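N-acetylmuramoyl-L-alanine amidase (Mycolicibacterium smegmatis, PDB 7AGM) probably cleaves the amide bond between N-acetylmuramic acid and L-alanine in cell-wall peptidoglycan, as a zinc-dependent hydrolase. Local coordinates at residues A[105-110]-A[180-185]. Residues are numbered along the deposited sequence; the frame is centred on the assembly and turned at random.
With ZN (zinc ion), chain C.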
# COMPACT_ATOMS: atom_id res chain seq x y z
N SER A 105 2.42 0.86 -1.17
CA SER A 105 1.93 -0.51 -1.23
C SER A 105 0.47 -0.50 -0.81
O SER A 105 0.11 0.17 0.16
CB SER A 105 2.77 -1.40 -0.31
OG SER A 105 2.30 -2.74 -0.33
N ILE A 106 -0.37 -1.19 -1.57
CA ILE A 106 -1.82 -1.14 -1.37
C ILE A 106 -2.31 -2.52 -0.94
O ILE A 106 -2.03 -3.52 -1.62
CB ILE A 106 -2.54 -0.63 -2.63
CG1 ILE A 106 -2.11 0.81 -2.92
CG2 ILE A 106 -4.04 -0.71 -2.44
CD1 ILE A 106 -2.76 1.41 -4.17
N HIS A 107 -3.03 -2.56 0.18
CA HIS A 107 -3.45 -3.80 0.82
C HIS A 107 -4.88 -3.67 1.32
O HIS A 107 -5.46 -2.58 1.34
CB HIS A 107 -2.55 -4.15 2.01
CG HIS A 107 -1.24 -4.73 1.61
ND1 HIS A 107 -0.97 -6.08 1.71
CD2 HIS A 107 -0.14 -4.16 1.08
CE1 HIS A 107 0.26 -6.31 1.27
NE2 HIS A 107 0.78 -5.16 0.88
N ALA A 108 -5.41 -4.80 1.76
CA ALA A 108 -6.65 -4.84 2.53
C ALA A 108 -6.48 -5.85 3.66
O ALA A 108 -5.75 -6.84 3.53
CB ALA A 108 -7.87 -5.22 1.69
N ASP A 109 -7.16 -5.58 4.77
CA ASP A 109 -6.88 -6.22 6.04
C ASP A 109 -7.94 -7.25 6.40
O ASP A 109 -9.03 -7.30 5.83
CB ASP A 109 -6.86 -5.15 7.14
CG ASP A 109 -6.07 -5.57 8.36
OD1 ASP A 109 -5.27 -6.53 8.27
OD2 ASP A 109 -6.27 -4.92 9.40
N GLY A 110 -7.59 -8.09 7.37
CA GLY A 110 -8.54 -8.97 8.01
C GLY A 110 -8.57 -8.72 9.50
O GLY A 110 -7.61 -9.04 10.21
N LEU A 180 2.41 2.06 3.46
CA LEU A 180 1.55 0.94 3.08
C LEU A 180 0.14 1.29 3.54
O LEU A 180 -0.08 1.57 4.72
CB LEU A 180 2.06 -0.36 3.71
CG LEU A 180 1.33 -1.66 3.32
CD1 LEU A 180 2.21 -2.87 3.61
CD2 LEU A 180 -0.02 -1.83 4.01
N VAL A 181 -0.81 1.30 2.60
CA VAL A 181 -2.19 1.66 2.90
C VAL A 181 -3.00 0.37 3.01
O VAL A 181 -3.15 -0.36 2.03
CB VAL A 181 -2.78 2.58 1.83
CG1 VAL A 181 -4.26 2.88 2.15
CG2 VAL A 181 -1.98 3.87 1.69
N GLU A 182 -3.50 0.09 4.22
CA GLU A 182 -4.54 -0.92 4.41
C GLU A 182 -5.88 -0.20 4.25
O GLU A 182 -6.27 0.59 5.10
CB GLU A 182 -4.42 -1.58 5.79
CG GLU A 182 -3.23 -2.51 5.96
CD GLU A 182 -3.42 -3.87 5.33
OE1 GLU A 182 -4.48 -4.08 4.71
OE2 GLU A 182 -2.51 -4.72 5.45
N CYS A 183 -6.56 -0.46 3.12
CA CYS A 183 -7.72 0.35 2.75
C CYS A 183 -8.91 0.11 3.66
O CYS A 183 -9.71 1.03 3.89
CB CYS A 183 -8.12 0.07 1.30
SG CYS A 183 -6.87 0.62 0.11
N GLY A 184 -9.06 -1.11 4.17
CA GLY A 184 -10.23 -1.46 4.96
C GLY A 184 -10.13 -2.90 5.40
O GLY A 184 -9.13 -3.59 5.14
N ASN A 185 -11.19 -3.36 6.05
CA ASN A 185 -11.27 -4.71 6.60
C ASN A 185 -12.16 -5.54 5.68
O ASN A 185 -13.37 -5.30 5.59
CB ASN A 185 -11.86 -4.65 8.00
CG ASN A 185 -12.02 -6.01 8.65
OD1 ASN A 185 -11.57 -7.02 8.11
ND2 ASN A 185 -12.66 -6.04 9.82
ZN ZN C . -2.07 -7.63 2.44
O HOH W 1 -3.04 -6.92 4.13
O HOH W 2 -2.74 -6.17 7.71
O HOH W 3 -2.56 -9.23 3.79
O HOH W 4 -0.43 -8.09 3.88
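His-107 and Glu-182 are neighbours across two parallel strands, and both side chains rise on the face that carries the zinc ion. In His-107, CB lies against the carboxylate of Glu-182, 3.3 Å from OE1. CG sits beside the backbone N (chi1 -78°), which sets the ring beside Leu-180. CD2 meets the leucine branch, 3.7 Å from Leu-180 CG, and the two side chains cross at about a right angle. NE2 lies 3.8 Å from Leu-180 CD1, and Ser-105 OG lies at the ring edge, in its plane. That hydroxyl is hydrogen-bonded to Asp-14. CE1, between the two nitrogens, lies near the zinc. The other ring nitrogen, ND1, binds zinc at 2.0 Å. His-17 and Glu-52 complete the protein ligands, and three waters also bind the metal.

Strands 102-109 and 178-185 are central in the mixed sheet of the Amidase_3 fold, with the metal site near their C-terminal ends. Three backbone bonds follow the regular parallel pattern, among them His-107 N to Val-181 O. A beta bulge then shifts the register by one, and Asp-109 N bonds to Gly-184 O at 2.8 Å.

Glu-182 is bent at chi2 (-78°), which folds its carboxylate back toward strand 102-109. It is not a zinc ligand itself. Instead, a zinc-bound water donates to Glu-182 OE2 at 2.6 Å and to Ala-108 O. A second water donates to both OE2 and Asp-109 OD1, linking the two carboxylates. Asp-109 OD2 is held by Tyr-156. On the opposite face, Ile-106 CG2 packs on Cys-183 SG, where helices 52-69 and 198-219 cover the sheet.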